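Long-range contacts in phenylalanine--tRNA ligase beta subunit (Pyrococcus horikoshii, PDB 2CXI), which forms with the alpha subunit the tetramer that charges tRNA(Phe) with phenylalanine using ATP, this N-terminal fragment carrying the B3/4 (amino acid-editing) and B5 domains: residues G78-E83 against K309-V314; P280-V285 against K322-A327; K149-I154 against D204-V209; V89-D94 against R262-V267. All blocks are in the same frame, centred on the assembly; numbering follows the deposited sequence.

Contact 1 (G78-E83 against K309-V314); sequences GLPKYE and KMMYEV
An unusual chi1 of -109° turns Leu-79 so that its CG rests 3.8 Å from Glu-313 CB, and Glu-313, with CG anti to the backbone N (chi1 176°), runs its chain on past the leucine at a slant. The CD2 branch of Leu-79 lies 3.8 Å from Met-311 O. Pro-80 crosses Met-311, a selenomethionine here, at about a right angle, touching with CD at 3.9 Å from Met-311 CB. Beyond CB the selenium-bearing chain leaves the contact to pack on Gln-68 and Trp-71 of helix 62-72. Backbone meets backbone at Gly-78: its O lies 3.2 Å from Met-311 CA, and its CA 3.4 Å from Tyr-312 O, both as CA-H...O contacts. Met-311 has a positive phi of 79° because it is the C-prime residue of the Schellman motif that ends helix 300-309, and strand 313-317 of the B5 domain starts just beyond. Lys-81 folds back along its own segment, NZ donating to Leu-79 O at 2.9 Å. Gly-78 O is also held by Trp-71 NE1, and Tyr-312 turns away to bond Asp-341, a predicted magnesium ligand. A conventional backbone bond nearby joins Gly-78 to Glu-308 at the helix end. None links 78-83 to 309-314, where buried Tyr-312 O has no such partner in the model; these two segments therefore meet through apolar packing and weak C-H...O contacts.

Contact 2 (P280-V285 against K322-A327); sequences PKEFEV and KLKYPA
Lys-281 to Glu-284 run antiparallel to Lys-322 to Tyr-325, the strand axes 4.6 Å apart and 150° between directions, with paired N-H...O bonds joining Lys-281 to Tyr-325 and Phe-283 to Leu-323. Tyr-325 has its CG between the backbone N and the carbonyl carbon (chi1 62°), which lays the ring beneath Lys-281: CB of the lysine stands 3.7 Å from the ring centroid, over the face, in a CH-pi contact. Phe-283 CB approaches the ring at its edge, 4.2 Å from Tyr-325 CE1. A water bridges Tyr-325 OH (2.6 Å) and Glu-282 O (2.7 Å). Strand 320-325 is the middle one of the three-stranded antiparallel sheet of the B5 domain, and Ile-338 of helix 335-346 packs on Phe-283, Val-285 and Leu-323. Within that layer Val-285 CG1 comes 4.1 Å from Leu-323 CD1. The opposite face of the sheet is charged. There Glu-282 lies alongside Lys-324 and Glu-284 alongside Lys-322, each pair pointing the same way, yet Glu-284 OE2 stays 4.1 Å from Lys-322 NZ, beyond a salt bridge. The Glu-284 carboxylate is salt-bridged instead to Arg-320. At the other end of the ladder Lys-281 stretches past Tyr-325, and its NZ bonds the backbone O of Arg-329.

Contact 3 (K149-I154 against D204-V209); sequences KIKPPI and DSEGNV
Asp-204 and Ser-205 press into the 149-154 segment at the tight side of this contact. Ser-205 N donates to Lys-151 O at 2.8 Å, nearly straight at 167°, and Ser-205 OG donates to Pro-153 O, just after the cis peptide between Pro-152 and Pro-153. Ile-154 CD1 packs 3.6 Å from Asp-204 CB. The aspartate carboxylate sits under the type I turn 204-207: OD1 accepts from Glu-206 N, making an Asx turn, and from Asn-208 N and ND2, while OD2 takes Lys-151 N at 3.0 Å from above the carboxylate plane. The other side is looser: a water spans Lys-149 O and Asp-204 OD2, and exposed Gly-207 closes the turn. The Lys-151 end is instead covered by the second subunit. Extended, with CG anti to its N (chi1 -171°), the lysine bonds Asp-117 and Ser-9 of that subunit, besides a salt bridge to Glu-206 whose acceptor oxygen is less surely placed. The contact joins two loops of the B3/4 domain, one entering strand 154-159, the other turning from strand 199-204 to 209-212. So many N-H donors round one buried carboxylate would probably keep Asp-204 ionised and hold the turn in shape.

Contact 4 (V89-D94 against R262-V267); sequences VTVYVD and RSVRVV
Val-91 and Val-264 meet methyl to methyl in the apolar centre, CG2 to CG2 at 3.8 Å, and Val-93 CG2 lies 3.6 Å from Val-266 CG1. Both pairs cross at a slant on one face of the sheet, where Tyr-106 of strand 103-110 packs against Val-91, Val-264 and Val-266. Between the strands runs a parallel ladder: Arg-265 N donates to Val-89 O, Val-91 N to Arg-265 O, Val-267 N to Val-91 O and Val-93 N to Val-267 O. The two axes approach to 4.7 Å, their directions 22° apart. In the mixed sheet that carries the B3/4 domain, strand 84-93 lies between two parallel neighbours, 260-267 and 154-159, so Thr-90 and Tyr-92 are bonded through their backbones to Ile-154 on their far side. On the other face Val-267 CB touches Tyr-92 CD1 at 3.7 Å, and Val-267 CG2 lies 3.8 Å from Thr-90 CG2, a methyl that covers one face of the tyrosine ring. The polar edge begins here. Arg-265, its chain bent at chi3 (82°), grips Thr-90 OG1 side-on with NE and NH2, both 3.2 Å away, the oxygen lying in the guanidinium plane. Thr-90 OG1 in turn bonds Gly-16 O of the second subunit, while Arg-265 NH1 is salt-bridged to Glu-272. The Tyr-92 ring stands 88° to the guanidinium plane; a water at the edges of both groups links Arg-265 NH2 to Tyr-92 OH, which also accepts from Ser-18 N of the second subunit.

In the fold
Contacts 3 and 4 are buried in the B3/4 part, and contacts 1 and 2 are partly buried at the B5 end, their centres 27 Å or more from the other two. Contacts 1 and 2 share the B5 sheet, where Glu-313 N probably bonds Lys-324 O, but contact 2 is a regular strand ladder with one charged face, whereas no conventional hydrogen bond runs between the two segments of contact 1, which meet by apolar and C-H...O contacts. Contacts 3 and 4 meet through Ile-154, which pairs with strand 84-93. Contact 4 is valine-rich with polar groups on its outer face, contact 3 is mainly polar, and both reach the second subunit.

Contact 1 (G78-E83 against K309-V314)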
loop_
_atom_site.group_PDB
_atom_site.type_symbol
_atom_site.label_atom_id
_atom_site.label_comp_id
_atom_site.label_asym_id
_atom_site.label_seq_id
_atom_site.Cartn_x
_atom_site.Cartn_y
_atom_site.Cartn_z
ATOM N N GLY A 78 4.444 44.325 0.623
ATOM C CA GLY A 78 5.240 43.408 -0.203
ATOM C C GLY A 78 4.482 42.164 -0.612
ATOM O O GLY A 78 3.253 42.165 -0.624
ATOM N N LEU A 79 5.212 41.104 -0.956
ATOM C CA LEU A 79 4.615 39.863 -1.376
ATOM C C LEU A 79 3.932 39.134 -0.215
ATOM O O LEU A 79 4.574 38.915 0.806
ATOM C CB LEU A 79 5.694 38.908 -1.889
ATOM C CG LEU A 79 5.964 38.461 -3.309
ATOM C CD1 LEU A 79 6.900 37.258 -3.196
ATOM C CD2 LEU A 79 4.724 38.140 -4.142
ATOM N N PRO A 80 2.672 38.723 -0.359
ATOM C CA PRO A 80 2.040 37.857 0.650
ATOM C C PRO A 80 2.696 36.487 0.623
ATOM O O PRO A 80 2.944 35.944 -0.443
ATOM C CB PRO A 80 0.577 37.762 0.213
ATOM C CG PRO A 80 0.530 38.241 -1.187
ATOM C CD PRO A 80 1.746 39.085 -1.440
ATOM N N LYS A 81 2.982 35.957 1.797
ATOM C CA LYS A 81 3.754 34.728 1.949
ATOM C C LYS A 81 2.796 33.569 2.148
ATOM O O LYS A 81 1.931 33.651 2.989
ATOM C CB LYS A 81 4.661 34.851 3.187
ATOM C CG LYS A 81 5.596 36.055 3.186
ATOM C CD LYS A 81 6.383 36.196 1.859
ATOM C CE LYS A 81 7.518 37.210 2.004
ATOM N NZ LYS A 81 7.440 38.275 0.969
ATOM N N TYR A 82 2.950 32.507 1.363
ATOM C CA TYR A 82 2.114 31.303 1.497
ATOM C C TYR A 82 2.947 30.029 1.644
ATOM O O TYR A 82 3.668 29.666 0.717
ATOM C CB TYR A 82 1.213 31.176 0.267
ATOM C CG TYR A 82 0.242 32.321 0.134
ATOM C CD1 TYR A 82 -0.901 32.392 0.943
ATOM C CD2 TYR A 82 0.455 33.313 -0.808
ATOM C CE1 TYR A 82 -1.769 33.454 0.843
ATOM C CE2 TYR A 82 -0.431 34.373 -0.933
ATOM C CZ TYR A 82 -1.516 34.442 -0.108
ATOM O OH TYR A 82 -2.363 35.506 -0.246
ATOM N N GLU A 83 2.873 29.346 2.781
ATOM C CA GLU A 83 3.635 28.100 2.899
ATOM C C GLU A 83 2.774 26.926 2.376
ATOM O O GLU A 83 1.578 26.833 2.666
ATOM C CB GLU A 83 4.043 27.901 4.346
ATOM C CG GLU A 83 4.821 26.642 4.653
ATOM C CD GLU A 83 4.588 26.223 6.088
ATOM O OE1 GLU A 83 5.121 26.890 6.992
ATOM O OE2 GLU A 83 3.853 25.238 6.306
ATOM N N LYS A 309 2.698 48.261 -1.711
ATOM C CA LYS A 309 1.276 48.337 -1.352
ATOM C C LYS A 309 0.372 47.550 -2.296
ATOM O O LYS A 309 -0.755 47.296 -1.957
ATOM C CB LYS A 309 0.780 49.800 -1.341
ATOM C CG LYS A 309 1.321 50.652 -0.211
ATOM C CD LYS A 309 0.926 52.121 -0.394
ATOM C CE LYS A 309 1.630 52.987 0.668
ATOM N NZ LYS A 309 1.046 54.372 0.703
HETATM N N MSE A 310 0.871 47.212 -3.485
HETATM C CA MSE A 310 0.118 46.473 -4.518
HETATM C C MSE A 310 0.518 44.995 -4.524
HETATM O O MSE A 310 0.161 44.233 -5.424
HETATM C CB MSE A 310 0.317 47.116 -5.886
HETATM C CG MSE A 310 -0.126 48.573 -5.911
HETATM SE SE MSE A 310 -2.091 48.682 -5.419
HETATM C CE MSE A 310 -2.917 47.822 -7.025
HETATM N N MSE A 311 1.239 44.615 -3.477
HETATM C CA MSE A 311 1.590 43.222 -3.174
HETATM C C MSE A 311 2.752 42.699 -4.005
HETATM O O MSE A 311 2.904 41.474 -4.166
HETATM C CB MSE A 311 0.379 42.278 -3.265
HETATM C CG MSE A 311 -0.780 42.708 -2.351
HETATM SE SE MSE A 311 -2.234 41.433 -2.333
HETATM C CE MSE A 311 -2.693 41.512 -4.048
ATOM N N TYR A 312 3.612 43.608 -4.480
ATOM C CA TYR A 312 4.806 43.170 -5.209
ATOM C C TYR A 312 6.019 43.087 -4.299
ATOM O O TYR A 312 6.193 43.907 -3.407
ATOM C CB TYR A 312 5.209 44.105 -6.370
ATOM C CG TYR A 312 4.267 44.201 -7.538
ATOM C CD1 TYR A 312 4.490 43.458 -8.719
ATOM C CD2 TYR A 312 3.201 45.101 -7.503
ATOM C CE1 TYR A 312 3.628 43.581 -9.814
ATOM C CE2 TYR A 312 2.341 45.225 -8.599
ATOM C CZ TYR A 312 2.566 44.496 -9.736
ATOM O OH TYR A 312 1.710 44.648 -10.807
ATOM N N GLU A 313 6.892 42.125 -4.587
ATOM C CA GLU A 313 8.257 42.213 -4.118
ATOM C C GLU A 313 9.027 43.004 -5.144
ATOM O O GLU A 313 8.822 42.831 -6.341
ATOM C CB GLU A 313 8.907 40.837 -3.916
ATOM C CG GLU A 313 10.374 40.940 -3.523
ATOM C CD GLU A 313 11.030 39.580 -3.459
ATOM O OE1 GLU A 313 10.780 38.863 -2.477
ATOM O OE2 GLU A 313 11.782 39.248 -4.397
ATOM N N VAL A 314 9.899 43.890 -4.680
ATOM C CA VAL A 314 10.576 44.838 -5.572
ATOM C C VAL A 314 12.073 44.888 -5.208
ATOM O O VAL A 314 12.419 45.193 -4.063
ATOM C CB VAL A 314 10.011 46.296 -5.413
ATOM C CG1 VAL A 314 10.722 47.239 -6.378
ATOM C CG2 VAL A 314 8.479 46.354 -5.590
#

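Contact 2 (P280-V285 against K322-A327)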
loop_
_atom_site.group_PDB
_atom_site.type_symbol
_atom_site.label_atom_id
_atom_site.label_comp_id
_atom_site.label_asym_id
_atom_site.label_seq_id
_atom_site.Cartn_x
_atom_site.Cartn_y
_atom_site.Cartn_z
ATOM N N PRO A 280 5.943 32.596 -6.509
ATOM C CA PRO A 280 5.648 33.955 -6.982
ATOM C C PRO A 280 5.933 34.071 -8.466
ATOM O O PRO A 280 6.831 33.395 -8.981
ATOM C CB PRO A 280 6.544 34.849 -6.104
ATOM C CG PRO A 280 6.803 34.012 -4.885
ATOM C CD PRO A 280 6.858 32.603 -5.357
ATOM N N LYS A 281 5.123 34.844 -9.171
ATOM C CA LYS A 281 5.413 35.130 -10.565
ATOM C C LYS A 281 6.349 36.343 -10.708
ATOM O O LYS A 281 6.515 37.142 -9.776
ATOM C CB LYS A 281 4.151 35.288 -11.362
ATOM C CG LYS A 281 3.300 34.007 -11.383
ATOM C CD LYS A 281 1.909 34.344 -11.887
ATOM C CE LYS A 281 1.060 33.103 -12.098
ATOM N NZ LYS A 281 -0.036 33.445 -13.060
ATOM N N GLU A 282 7.003 36.423 -11.852
ATOM C CA GLU A 282 8.074 37.414 -12.041
ATOM C C GLU A 282 7.804 38.347 -13.214
ATOM O O GLU A 282 7.213 37.943 -14.229
ATOM C CB GLU A 282 9.433 36.705 -12.200
ATOM C CG GLU A 282 9.760 35.877 -10.967
ATOM C CD GLU A 282 11.103 35.160 -11.030
ATOM O OE1 GLU A 282 11.611 34.905 -12.150
ATOM O OE2 GLU A 282 11.641 34.870 -9.939
ATOM N N PHE A 283 8.268 39.588 -13.057
ATOM C CA PHE A 283 8.217 40.609 -14.090
ATOM C C PHE A 283 9.337 41.625 -13.844
ATOM O O PHE A 283 9.756 41.838 -12.720
ATOM C CB PHE A 283 6.874 41.348 -14.061
ATOM C CG PHE A 283 6.448 41.893 -15.410
ATOM C CD1 PHE A 283 5.788 41.068 -16.333
ATOM C CD2 PHE A 283 6.688 43.237 -15.748
ATOM C CE1 PHE A 283 5.384 41.574 -17.587
ATOM C CE2 PHE A 283 6.275 43.755 -17.012
ATOM C CZ PHE A 283 5.632 42.931 -17.920
ATOM N N GLU A 284 9.800 42.264 -14.915
ATOM C CA GLU A 284 10.848 43.277 -14.819
ATOM C C GLU A 284 10.397 44.542 -15.519
ATOM O O GLU A 284 9.866 44.485 -16.628
ATOM C CB GLU A 284 12.147 42.774 -15.464
ATOM C CG GLU A 284 12.670 41.474 -14.886
ATOM C CD GLU A 284 14.133 41.210 -15.263
ATOM O OE1 GLU A 284 14.821 42.171 -15.695
ATOM O OE2 GLU A 284 14.599 40.059 -15.096
ATOM N N VAL A 285 10.585 45.677 -14.866
ATOM C CA VAL A 285 10.228 46.958 -15.472
ATOM C C VAL A 285 11.329 48.009 -15.202
ATOM O O VAL A 285 11.913 48.059 -14.121
ATOM C CB VAL A 285 8.813 47.472 -14.990
ATOM C CG1 VAL A 285 8.862 47.932 -13.550
ATOM C CG2 VAL A 285 8.267 48.571 -15.924
ATOM N N LYS A 322 13.270 44.390 -10.608
ATOM C CA LYS A 322 12.905 42.973 -10.701
ATOM C C LYS A 322 11.749 42.725 -9.707
ATOM O O LYS A 322 11.892 42.935 -8.505
ATOM C CB LYS A 322 14.112 42.092 -10.378
ATOM C CG LYS A 322 15.171 42.019 -11.495
ATOM C CD LYS A 322 16.272 40.968 -11.129
ATOM C CE LYS A 322 16.779 40.248 -12.376
ATOM N NZ LYS A 322 17.078 38.768 -12.131
ATOM N N LEU A 323 10.603 42.305 -10.227
ATOM C CA LEU A 323 9.372 42.203 -9.412
ATOM C C LEU A 323 8.976 40.753 -9.229
ATOM O O LEU A 323 9.183 39.955 -10.129
ATOM C CB LEU A 323 8.205 42.890 -10.126
ATOM C CG LEU A 323 8.461 44.336 -10.560
ATOM C CD1 LEU A 323 7.271 44.826 -11.430
ATOM C CD2 LEU A 323 8.677 45.198 -9.319
ATOM N N LYS A 324 8.401 40.446 -8.071
ATOM C CA LYS A 324 7.650 39.214 -7.895
ATOM C C LYS A 324 6.222 39.616 -7.482
ATOM O O LYS A 324 6.046 40.591 -6.780
ATOM C CB LYS A 324 8.286 38.320 -6.823
ATOM C CG LYS A 324 9.630 37.725 -7.267
ATOM C CD LYS A 324 10.177 36.817 -6.234
ATOM C CE LYS A 324 11.543 36.325 -6.707
ATOM N NZ LYS A 324 12.253 35.761 -5.546
ATOM N N TYR A 325 5.237 38.840 -7.914
ATOM C CA TYR A 325 3.846 39.081 -7.529
ATOM C C TYR A 325 3.130 37.759 -7.267
ATOM O O TYR A 325 3.625 36.684 -7.680
ATOM C CB TYR A 325 3.146 39.950 -8.597
ATOM C CG TYR A 325 3.051 39.320 -9.993
ATOM C CD1 TYR A 325 4.076 39.489 -10.936
ATOM C CD2 TYR A 325 1.928 38.588 -10.368
ATOM C CE1 TYR A 325 3.975 38.952 -12.249
ATOM C CE2 TYR A 325 1.811 38.038 -11.648
ATOM C CZ TYR A 325 2.832 38.221 -12.589
ATOM O OH TYR A 325 2.698 37.659 -13.856
ATOM N N PRO A 326 1.999 37.813 -6.548
ATOM C CA PRO A 326 1.318 36.589 -6.062
ATOM C C PRO A 326 0.865 35.681 -7.205
ATOM O O PRO A 326 0.470 36.175 -8.267
ATOM C CB PRO A 326 0.084 37.132 -5.341
ATOM C CG PRO A 326 0.435 38.554 -4.993
ATOM C CD PRO A 326 1.311 39.048 -6.095
ATOM N N ALA A 327 0.958 34.362 -6.998
ATOM C CA ALA A 327 0.558 33.367 -8.014
ATOM C C ALA A 327 -0.957 33.345 -8.234
ATOM O O ALA A 327 -1.425 32.680 -9.163
ATOM C CB ALA A 327 1.027 31.953 -7.588
HETATM O O HOH W 1 -1.209 30.913 -11.702
HETATM O O HOH W 2 4.901 37.017 -15.142
#

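Contact 3 (K149-I154 against D204-V209)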
loop_
_atom_site.group_PDB
_atom_site.type_symbol
_atom_site.label_atom_id
_atom_site.label_comp_id
_atom_site.label_asym_id
_atom_site.label_seq_id
_atom_site.Cartn_x
_atom_site.Cartn_y
_atom_site.Cartn_z
ATOM N N LYS A 149 -13.982 13.177 5.061
ATOM C CA LYS A 149 -15.093 12.322 4.673
ATOM C C LYS A 149 -14.790 11.518 3.411
ATOM O O LYS A 149 -15.664 10.785 2.903
ATOM C CB LYS A 149 -16.363 13.158 4.493
ATOM C CG LYS A 149 -16.898 13.773 5.845
ATOM C CD LYS A 149 -18.267 14.443 5.605
ATOM C CE LYS A 149 -18.607 15.440 6.694
ATOM N NZ LYS A 149 -19.651 16.424 6.277
ATOM N N ILE A 150 -13.582 11.654 2.870
ATOM C CA ILE A 150 -13.269 10.895 1.627
ATOM C C ILE A 150 -12.055 10.011 1.864
ATOM O O ILE A 150 -11.298 10.277 2.780
ATOM C CB ILE A 150 -13.072 11.841 0.403
ATOM C CG1 ILE A 150 -11.779 12.673 0.580
ATOM C CG2 ILE A 150 -14.409 12.656 0.137
ATOM C CD1 ILE A 150 -11.404 13.653 -0.600
ATOM N N LYS A 151 -11.889 8.969 1.049
ATOM C CA LYS A 151 -10.756 8.058 1.196
ATOM C C LYS A 151 -9.862 8.105 -0.038
ATOM O O LYS A 151 -10.202 7.549 -1.087
ATOM C CB LYS A 151 -11.219 6.628 1.481
ATOM C CG LYS A 151 -10.065 5.678 1.859
ATOM C CD LYS A 151 -10.618 4.238 2.080
ATOM C CE LYS A 151 -9.569 3.325 2.662
ATOM N NZ LYS A 151 -10.196 2.033 3.200
ATOM N N PRO A 152 -8.706 8.723 0.127
ATOM C CA PRO A 152 -7.705 8.828 -0.939
ATOM C C PRO A 152 -7.001 7.426 -1.132
ATOM O O PRO A 152 -7.066 6.592 -0.219
ATOM C CB PRO A 152 -6.742 9.866 -0.393
ATOM C CG PRO A 152 -6.783 9.632 1.131
ATOM C CD PRO A 152 -8.253 9.323 1.399
ATOM N N PRO A 153 -6.395 7.136 -2.283
ATOM C CA PRO A 153 -6.251 8.055 -3.429
ATOM C C PRO A 153 -7.585 8.451 -4.068
ATOM O O PRO A 153 -8.607 7.736 -3.908
ATOM C CB PRO A 153 -5.437 7.197 -4.428
ATOM C CG PRO A 153 -4.546 6.411 -3.523
ATOM C CD PRO A 153 -5.508 5.949 -2.443
ATOM N N ILE A 154 -7.561 9.566 -4.803
ATOM C CA ILE A 154 -8.785 10.060 -5.488
ATOM C C ILE A 154 -8.585 9.899 -6.995
ATOM O O ILE A 154 -7.461 10.049 -7.487
ATOM C CB ILE A 154 -9.093 11.561 -5.102
ATOM C CG1 ILE A 154 -9.144 11.743 -3.571
ATOM C CG2 ILE A 154 -10.374 12.040 -5.797
ATOM C CD1 ILE A 154 -10.207 10.924 -2.824
ATOM N N ASP A 204 -13.686 8.308 -4.916
ATOM C CA ASP A 204 -12.611 8.006 -4.004
ATOM C C ASP A 204 -12.280 6.509 -4.074
ATOM O O ASP A 204 -12.852 5.769 -4.900
ATOM C CB ASP A 204 -12.838 8.534 -2.574
ATOM C CG ASP A 204 -13.832 7.685 -1.742
ATOM O OD1 ASP A 204 -14.319 6.631 -2.210
ATOM O OD2 ASP A 204 -14.166 8.030 -0.586
ATOM N N SER A 205 -11.334 6.099 -3.238
ATOM C CA SER A 205 -10.765 4.727 -3.321
ATOM C C SER A 205 -11.676 3.597 -2.907
ATOM O O SER A 205 -11.390 2.429 -3.199
ATOM C CB SER A 205 -9.497 4.671 -2.515
ATOM O OG SER A 205 -8.548 5.249 -3.359
ATOM N N GLU A 206 -12.768 3.930 -2.241
ATOM C CA GLU A 206 -13.809 2.951 -1.992
ATOM C C GLU A 206 -15.029 3.085 -2.887
ATOM O O GLU A 206 -16.085 2.535 -2.581
ATOM C CB GLU A 206 -14.234 3.051 -0.547
ATOM C CG GLU A 206 -13.416 2.156 0.374
ATOM C CD GLU A 206 -13.807 2.358 1.809
ATOM O OE1 GLU A 206 -15.028 2.349 2.071
ATOM O OE2 GLU A 206 -12.906 2.570 2.656
ATOM N N GLY A 207 -14.915 3.828 -3.979
ATOM C CA GLY A 207 -16.038 3.901 -4.918
ATOM C C GLY A 207 -17.083 4.943 -4.574
ATOM O O GLY A 207 -18.118 4.996 -5.213
ATOM N N ASN A 208 -16.827 5.783 -3.580
ATOM C CA ASN A 208 -17.770 6.869 -3.272
ATOM C C ASN A 208 -17.536 8.052 -4.188
ATOM O O ASN A 208 -16.429 8.603 -4.260
ATOM C CB ASN A 208 -17.666 7.301 -1.807
ATOM C CG ASN A 208 -17.821 6.125 -0.877
ATOM O OD1 ASN A 208 -18.915 5.573 -0.733
ATOM N ND2 ASN A 208 -16.715 5.678 -0.320
ATOM N N VAL A 209 -18.601 8.426 -4.878
ATOM C CA VAL A 209 -18.536 9.506 -5.869
ATOM C C VAL A 209 -18.686 10.831 -5.161
ATOM O O VAL A 209 -19.745 11.132 -4.543
ATOM C CB VAL A 209 -19.641 9.352 -6.949
ATOM C CG1 VAL A 209 -19.655 10.569 -7.907
ATOM C CG2 VAL A 209 -19.474 8.048 -7.713
HETATM O O HOH W 3 -15.978 8.349 1.343
#

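Contact 4 (V89-D94 against R262-V267)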
loop_
_atom_site.group_PDB
_atom_site.type_symbol
_atom_site.label_atom_id
_atom_site.label_comp_id
_atom_site.label_asym_id
_atom_site.label_seq_id
_atom_site.Cartn_x
_atom_site.Cartn_y
_atom_site.Cartn_z
ATOM N N VAL A 89 -1.278 12.814 -0.350
ATOM C CA VAL A 89 -2.394 12.482 -1.196
ATOM C C VAL A 89 -1.997 12.489 -2.678
ATOM O O VAL A 89 -1.271 13.384 -3.156
ATOM C CB VAL A 89 -3.603 13.418 -0.916
ATOM C CG1 VAL A 89 -4.673 13.210 -1.893
ATOM C CG2 VAL A 89 -4.151 13.174 0.500
ATOM N N THR A 90 -2.485 11.471 -3.383
ATOM C CA THR A 90 -2.424 11.385 -4.824
ATOM C C THR A 90 -3.813 11.435 -5.458
ATOM O O THR A 90 -4.779 10.803 -4.966
ATOM C CB THR A 90 -1.742 10.054 -5.222
ATOM O OG1 THR A 90 -0.387 10.080 -4.758
ATOM C CG2 THR A 90 -1.596 9.955 -6.718
ATOM N N VAL A 91 -3.917 12.183 -6.548
ATOM C CA VAL A 91 -5.112 12.137 -7.406
ATOM C C VAL A 91 -4.684 11.686 -8.803
ATOM O O VAL A 91 -3.734 12.204 -9.337
ATOM C CB VAL A 91 -5.827 13.525 -7.501
ATOM C CG1 VAL A 91 -7.095 13.467 -8.405
ATOM C CG2 VAL A 91 -6.116 14.036 -6.105
ATOM N N TYR A 92 -5.413 10.730 -9.374
ATOM C CA TYR A 92 -5.145 10.268 -10.740
ATOM C C TYR A 92 -6.104 10.895 -11.716
ATOM O O TYR A 92 -7.320 10.847 -11.500
ATOM C CB TYR A 92 -5.263 8.748 -10.800
ATOM C CG TYR A 92 -4.264 8.091 -9.885
ATOM C CD1 TYR A 92 -2.941 7.872 -10.324
ATOM C CD2 TYR A 92 -4.616 7.705 -8.571
ATOM C CE1 TYR A 92 -2.008 7.272 -9.478
ATOM C CE2 TYR A 92 -3.678 7.086 -7.725
ATOM C CZ TYR A 92 -2.385 6.856 -8.208
ATOM O OH TYR A 92 -1.422 6.284 -7.393
ATOM N N VAL A 93 -5.553 11.512 -12.763
ATOM C CA VAL A 93 -6.369 12.024 -13.883
ATOM C C VAL A 93 -6.331 11.125 -15.125
ATOM O O VAL A 93 -5.272 10.948 -15.755
ATOM C CB VAL A 93 -5.981 13.496 -14.238
ATOM C CG1 VAL A 93 -6.854 14.033 -15.393
ATOM C CG2 VAL A 93 -6.110 14.348 -13.003
ATOM N N ASP A 94 -7.497 10.564 -15.447
ATOM C CA ASP A 94 -7.680 9.636 -16.565
ATOM C C ASP A 94 -7.391 10.255 -17.938
ATOM O O ASP A 94 -7.979 11.294 -18.318
ATOM C CB ASP A 94 -9.127 9.165 -16.533
ATOM C CG ASP A 94 -9.382 7.960 -17.388
ATOM O OD1 ASP A 94 -8.497 7.510 -18.167
ATOM O OD2 ASP A 94 -10.478 7.406 -17.336
ATOM N N ARG A 262 -2.006 22.502 1.621
ATOM C CA ARG A 262 -1.257 21.256 1.465
ATOM C C ARG A 262 -1.351 20.877 0.014
ATOM O O ARG A 262 -2.457 20.905 -0.555
ATOM C CB ARG A 262 -1.883 20.165 2.338
ATOM C CG ARG A 262 -1.843 20.468 3.847
ATOM C CD ARG A 262 -0.412 20.697 4.316
ATOM N NE ARG A 262 -0.249 21.023 5.724
ATOM C CZ ARG A 262 0.314 22.143 6.179
ATOM N NH1 ARG A 262 0.744 23.101 5.332
ATOM N NH2 ARG A 262 0.439 22.311 7.483
ATOM N N SER A 263 -0.219 20.534 -0.605
ATOM C CA SER A 263 -0.205 20.183 -2.005
ATOM C C SER A 263 -0.554 18.712 -2.195
ATOM O O SER A 263 -0.412 17.902 -1.274
ATOM C CB SER A 263 1.147 20.483 -2.655
ATOM O OG SER A 263 2.166 19.684 -2.118
ATOM N N VAL A 264 -1.027 18.377 -3.388
ATOM C CA VAL A 264 -1.303 16.993 -3.705
ATOM C C VAL A 264 -0.530 16.655 -4.993
ATOM O O VAL A 264 -0.163 17.564 -5.776
ATOM C CB VAL A 264 -2.842 16.617 -3.744
ATOM C CG1 VAL A 264 -3.736 17.525 -2.859
ATOM C CG2 VAL A 264 -3.383 16.476 -5.108
ATOM N N ARG A 265 -0.231 15.364 -5.155
ATOM C CA ARG A 265 0.450 14.824 -6.344
ATOM C C ARG A 265 -0.613 14.446 -7.357
ATOM O O ARG A 265 -1.498 13.645 -7.068
ATOM C CB ARG A 265 1.266 13.579 -5.907
ATOM C CG ARG A 265 2.129 12.947 -6.958
ATOM C CD ARG A 265 3.102 11.868 -6.358
ATOM N NE ARG A 265 2.368 10.652 -6.216
ATOM C CZ ARG A 265 2.433 9.597 -7.024
ATOM N NH1 ARG A 265 3.281 9.521 -8.045
ATOM N NH2 ARG A 265 1.638 8.585 -6.758
ATOM N N VAL A 266 -0.557 15.038 -8.546
ATOM C CA VAL A 266 -1.584 14.803 -9.512
ATOM C C VAL A 266 -0.927 14.069 -10.684
ATOM O O VAL A 266 -0.073 14.644 -11.366
ATOM C CB VAL A 266 -2.260 16.082 -10.024
ATOM C CG1 VAL A 266 -3.510 15.730 -10.873
ATOM C CG2 VAL A 266 -2.634 17.038 -8.855
ATOM N N VAL A 267 -1.380 12.844 -10.904
ATOM C CA VAL A 267 -0.780 11.889 -11.861
ATOM C C VAL A 267 -1.606 11.778 -13.144
ATOM O O VAL A 267 -2.785 11.308 -13.174
ATOM C CB VAL A 267 -0.496 10.502 -11.164
ATOM C CG1 VAL A 267 0.299 9.517 -12.117
ATOM C CG2 VAL A 267 0.279 10.698 -9.921
HETATM O O HOH W 4 1.132 6.329 -8.288
#